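Local coordinates for protein Cg10997-pa (Drosophila melanogaster, PDB 2YV7) that probably moves from a soluble form into membranes to conduct chloride in a pH-dependent way, and may influence ethanol sensitivity, at residues V20-T31 against T58-Q69. Numbering follows the deposited sequence.
Sequences VPEIELIIKAST and TISLKVTTVDMQ
Lys62 lies extended between two glutamates of the neighbouring strand, and its length suits the place: the methylenes do the packing while the ammonium stays at the surface. Its CD rests against Glu22 OE2, 3.4 Å away, and its NZ makes a long salt bridge of 3.8 Å to Glu24 OE1, the side chains of Lys62 and Glu24 running side by side and pointing the same way. With CG anti to the backbone N (chi1 179°), Glu24 stretches far enough to offer its other oxygen, OE2, to Thr64 OG1, which donates a hydrogen bond modelled so short that its length is doubtful.

Beneath these side chains strands 22-28 and 60-66 pair in parallel, joined through helix 41-55 as the beta-alpha-beta unit of a thioredoxin-like, GST-type N-terminal domain. Strand 60-66 forms one edge of the sheet, and strand 22-28 also pairs with strand 86-89. Backbone bonds run in the staggered parallel pattern, Ile23 donating to Ser60 O and accepting from Lys62 N.

Ile23, Leu25 and Ile27 lie on the face opposite the glutamates, where branched apolar chains suit a buried layer; Leu25 and Ile27 meet helix 41-55, while Ile23 packs on Leu87. Both CG2 and CD1 of Ile59 lie 3.8 Å from Ile23 CG1. Ile27 carries CG1 between its backbone N and carbonyl carbon (chi1 74°), a turn that brings CD1 within 3.6 Å of Val63 CG1 while the side chain also touches Cys43. An alanine here is likely to leave a gap beside Val63 and Cys43. Farther along, the small Ala29 fits closely, its CB 3.5 Å from Thr65 CG2.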
loop_
_atom_site.group_PDB
_atom_site.type_symbol
_atom_site.label_atom_id
_atom_site.label_comp_id
_atom_site.label_asym_id
_atom_site.label_seq_id
_atom_site.Cartn_x
_atom_site.Cartn_y
_atom_site.Cartn_z
ATOM N N VAL A 20 8.004 3.938 -24.701
ATOM C CA VAL A 20 8.261 4.283 -23.284
ATOM C C VAL A 20 8.789 3.026 -22.636
ATOM O O VAL A 20 8.512 1.941 -23.135
ATOM C CB VAL A 20 7.024 4.793 -22.494
ATOM C CG1 VAL A 20 6.635 6.209 -22.976
ATOM C CG2 VAL A 20 5.853 3.756 -22.531
ATOM N N PRO A 21 9.578 3.160 -21.564
ATOM C CA PRO A 21 10.136 1.998 -20.858
ATOM C C PRO A 21 9.083 1.058 -20.270
ATOM O O PRO A 21 8.049 1.503 -19.750
ATOM C CB PRO A 21 10.901 2.628 -19.704
ATOM C CG PRO A 21 11.161 4.005 -20.120
ATOM C CD PRO A 21 10.019 4.424 -20.961
ATOM N N GLU A 22 9.334 -0.240 -20.355
ATOM C CA GLU A 22 8.483 -1.176 -19.634
ATOM C C GLU A 22 9.117 -1.503 -18.293
ATOM O O GLU A 22 10.225 -2.026 -18.234
ATOM C CB GLU A 22 8.216 -2.452 -20.440
ATOM C CG GLU A 22 8.110 -3.703 -19.571
ATOM C CD GLU A 22 7.103 -4.703 -20.074
ATOM O OE1 GLU A 22 5.951 -4.294 -20.375
ATOM O OE2 GLU A 22 7.460 -5.903 -20.133
ATOM N N ILE A 23 8.409 -1.194 -17.208
ATOM C CA ILE A 23 8.885 -1.611 -15.890
ATOM C C ILE A 23 8.124 -2.840 -15.460
ATOM O O ILE A 23 6.907 -2.897 -15.645
ATOM C CB ILE A 23 8.733 -0.458 -14.841
ATOM C CG1 ILE A 23 9.291 0.854 -15.405
ATOM C CG2 ILE A 23 9.445 -0.787 -13.523
ATOM C CD1 ILE A 23 10.811 0.868 -15.606
ATOM N N GLU A 24 8.851 -3.816 -14.897
ATOM C CA GLU A 24 8.256 -5.037 -14.359
ATOM C C GLU A 24 8.361 -5.018 -12.838
ATOM O O GLU A 24 9.443 -4.824 -12.295
ATOM C CB GLU A 24 8.927 -6.300 -14.899
ATOM C CG GLU A 24 8.305 -7.580 -14.306
ATOM C CD GLU A 24 8.856 -8.910 -14.887
ATOM O OE1 GLU A 24 9.926 -8.928 -15.546
ATOM O OE2 GLU A 24 8.215 -9.954 -14.644
ATOM N N LEU A 25 7.225 -5.171 -12.152
ATOM C CA LEU A 25 7.242 -5.292 -10.701
ATOM C C LEU A 25 6.872 -6.729 -10.308
ATOM O O LEU A 25 5.792 -7.201 -10.619
ATOM C CB LEU A 25 6.285 -4.281 -10.026
ATOM C CG LEU A 25 6.354 -4.322 -8.493
ATOM C CD1 LEU A 25 7.709 -3.866 -7.964
ATOM C CD2 LEU A 25 5.191 -3.426 -7.970
ATOM N N ILE A 26 7.801 -7.411 -9.658
ATOM C CA ILE A 26 7.471 -8.731 -9.125
ATOM C C ILE A 26 6.879 -8.589 -7.732
ATOM O O ILE A 26 7.493 -7.970 -6.858
ATOM C CB ILE A 26 8.686 -9.658 -9.069
ATOM C CG1 ILE A 26 9.273 -9.816 -10.503
ATOM C CG2 ILE A 26 8.286 -10.984 -8.514
ATOM C CD1 ILE A 26 10.350 -10.920 -10.645
ATOM N N ILE A 27 5.717 -9.213 -7.512
ATOM C CA ILE A 27 5.037 -9.157 -6.190
ATOM C C ILE A 27 4.715 -10.554 -5.617
ATOM O O ILE A 27 4.630 -11.510 -6.352
ATOM C CB ILE A 27 3.764 -8.211 -6.227
ATOM C CG1 ILE A 27 2.608 -8.861 -6.985
ATOM C CG2 ILE A 27 4.150 -6.822 -6.689
ATOM C CD1 ILE A 27 1.272 -8.031 -7.044
ATOM N N LYS A 28 4.524 -10.645 -4.302
ATOM C CA LYS A 28 4.214 -11.892 -3.603
ATOM C C LYS A 28 2.750 -12.201 -3.842
ATOM O O LYS A 28 1.899 -11.285 -3.783
ATOM C CB LYS A 28 4.406 -11.727 -2.102
ATOM C CG LYS A 28 5.867 -11.617 -1.632
ATOM C CD LYS A 28 5.962 -11.201 -0.154
ATOM C CE LYS A 28 7.246 -11.767 0.520
ATOM N NZ LYS A 28 7.452 -11.335 1.951
ATOM N N ALA A 29 2.474 -13.468 -4.157
ATOM C CA ALA A 29 1.133 -13.974 -4.350
ATOM C C ALA A 29 0.476 -14.237 -3.018
ATOM O O ALA A 29 1.140 -14.523 -2.014
ATOM C CB ALA A 29 1.141 -15.293 -5.117
ATOM N N SER A 30 -0.839 -14.163 -3.066
ATOM C CA SER A 30 -1.711 -14.697 -2.054
ATOM C C SER A 30 -1.249 -16.081 -1.628
ATOM O O SER A 30 -0.920 -16.929 -2.441
ATOM C CB SER A 30 -3.115 -14.801 -2.640
ATOM O OG SER A 30 -3.974 -15.595 -1.842
ATOM N N THR A 31 -1.304 -16.263 -0.333
ATOM C CA THR A 31 -0.981 -17.456 0.378
ATOM C C THR A 31 -2.206 -18.365 0.457
ATOM O O THR A 31 -2.126 -19.456 0.983
ATOM C CB THR A 31 -0.556 -17.040 1.784
ATOM O OG1 THR A 31 -1.396 -15.942 2.223
ATOM C CG2 THR A 31 0.923 -16.577 1.762
ATOM N N THR A 58 4.613 7.768 -18.641
ATOM C CA THR A 58 6.081 7.807 -18.746
ATOM C C THR A 58 6.668 6.407 -18.881
ATOM O O THR A 58 7.805 6.240 -19.348
ATOM C CB THR A 58 6.778 8.536 -17.585
ATOM O OG1 THR A 58 6.453 7.896 -16.336
ATOM C CG2 THR A 58 6.411 10.040 -17.569
ATOM N N ILE A 59 5.878 5.410 -18.490
ATOM C CA ILE A 59 6.336 4.011 -18.473
ATOM C C ILE A 59 5.178 3.089 -18.806
ATOM O O ILE A 59 4.027 3.515 -18.922
ATOM C CB ILE A 59 6.916 3.552 -17.070
ATOM C CG1 ILE A 59 5.843 3.668 -15.980
ATOM C CG2 ILE A 59 8.210 4.290 -16.673
ATOM C CD1 ILE A 59 6.203 2.907 -14.706
ATOM N N SER A 60 5.533 1.815 -18.927
ATOM C CA SER A 60 4.646 0.700 -19.108
ATOM C C SER A 60 4.846 -0.148 -17.852
ATOM O O SER A 60 5.970 -0.365 -17.395
ATOM C CB SER A 60 5.120 -0.084 -20.338
ATOM O OG SER A 60 4.238 -1.092 -20.713
ATOM N N LEU A 61 3.747 -0.598 -17.262
ATOM C CA LEU A 61 3.847 -1.389 -16.049
ATOM C C LEU A 61 3.378 -2.806 -16.322
ATOM O O LEU A 61 2.261 -3.003 -16.778
ATOM C CB LEU A 61 2.985 -0.771 -14.920
ATOM C CG LEU A 61 3.092 -1.502 -13.569
ATOM C CD1 LEU A 61 4.534 -1.659 -13.014
ATOM C CD2 LEU A 61 2.121 -0.878 -12.508
ATOM N N LYS A 62 4.223 -3.758 -15.953
ATOM C CA LYS A 62 3.946 -5.184 -15.946
ATOM C C LYS A 62 4.129 -5.684 -14.530
ATOM O O LYS A 62 5.202 -5.528 -13.937
ATOM C CB LYS A 62 4.926 -5.905 -16.888
ATOM C CG LYS A 62 4.985 -7.427 -16.843
ATOM C CD LYS A 62 6.106 -7.946 -17.835
ATOM C CE LYS A 62 6.278 -9.478 -17.848
ATOM N NZ LYS A 62 7.611 -9.930 -18.438
ATOM N N VAL A 63 3.060 -6.265 -13.991
ATOM C CA VAL A 63 3.068 -6.833 -12.647
ATOM C C VAL A 63 3.052 -8.368 -12.692
ATOM O O VAL A 63 2.129 -8.967 -13.258
ATOM C CB VAL A 63 1.907 -6.254 -11.807
ATOM C CG1 VAL A 63 1.842 -6.902 -10.419
ATOM C CG2 VAL A 63 2.071 -4.741 -11.668
ATOM N N THR A 64 4.095 -8.970 -12.112
ATOM C CA THR A 64 4.311 -10.414 -12.066
ATOM C C THR A 64 4.112 -10.905 -10.637
ATOM O O THR A 64 4.791 -10.471 -9.720
ATOM C CB THR A 64 5.741 -10.790 -12.486
ATOM O OG1 THR A 64 6.018 -10.243 -13.792
ATOM C CG2 THR A 64 5.916 -12.288 -12.518
ATOM N N THR A 65 3.192 -11.845 -10.464
ATOM C CA THR A 65 2.912 -12.411 -9.156
ATOM C C THR A 65 3.663 -13.745 -8.974
ATOM O O THR A 65 3.568 -14.634 -9.826
ATOM C CB THR A 65 1.383 -12.580 -9.007
ATOM O OG1 THR A 65 0.742 -11.353 -9.381
ATOM C CG2 THR A 65 1.021 -12.844 -7.629
ATOM N N VAL A 66 4.422 -13.883 -7.900
ATOM C CA VAL A 66 5.105 -15.155 -7.602
ATOM C C VAL A 66 4.630 -15.794 -6.285
ATOM O O VAL A 66 4.534 -15.153 -5.227
ATOM C CB VAL A 66 6.669 -15.031 -7.601
ATOM C CG1 VAL A 66 7.095 -13.784 -6.916
ATOM C CG2 VAL A 66 7.334 -16.220 -6.891
ATOM N N ASP A 67 4.360 -17.087 -6.363
ATOM C CA ASP A 67 3.986 -17.846 -5.172
ATOM C C ASP A 67 5.293 -18.224 -4.551
ATOM O O ASP A 67 6.066 -18.985 -5.138
ATOM C CB ASP A 67 3.191 -19.091 -5.562
ATOM C CG ASP A 67 2.700 -19.893 -4.361
ATOM O OD1 ASP A 67 3.030 -19.555 -3.185
ATOM O OD2 ASP A 67 1.966 -20.871 -4.619
ATOM N N MET A 68 5.543 -17.682 -3.371
ATOM C CA MET A 68 6.844 -17.821 -2.730
ATOM C C MET A 68 7.149 -19.210 -2.183
ATOM O O MET A 68 8.309 -19.524 -1.885
ATOM C CB MET A 68 7.048 -16.730 -1.683
ATOM C CG MET A 68 7.426 -15.385 -2.315
ATOM S SD MET A 68 8.919 -15.445 -3.343
ATOM C CE MET A 68 10.176 -15.387 -2.046
ATOM N N GLN A 69 6.102 -20.046 -2.039
ATOM C CA GLN A 69 6.375 -21.437 -1.676
ATOM C C GLN A 69 6.306 -22.430 -2.858
ATOM O O GLN A 69 6.560 -23.626 -2.698
ATOM C CB GLN A 69 5.577 -21.877 -0.435
ATOM C CG GLN A 69 4.822 -20.711 0.248
ATOM C CD GLN A 69 3.976 -21.165 1.458
ATOM O OE1 GLN A 69 3.925 -22.358 1.791
ATOM N NE2 GLN A 69 3.313 -20.207 2.116
#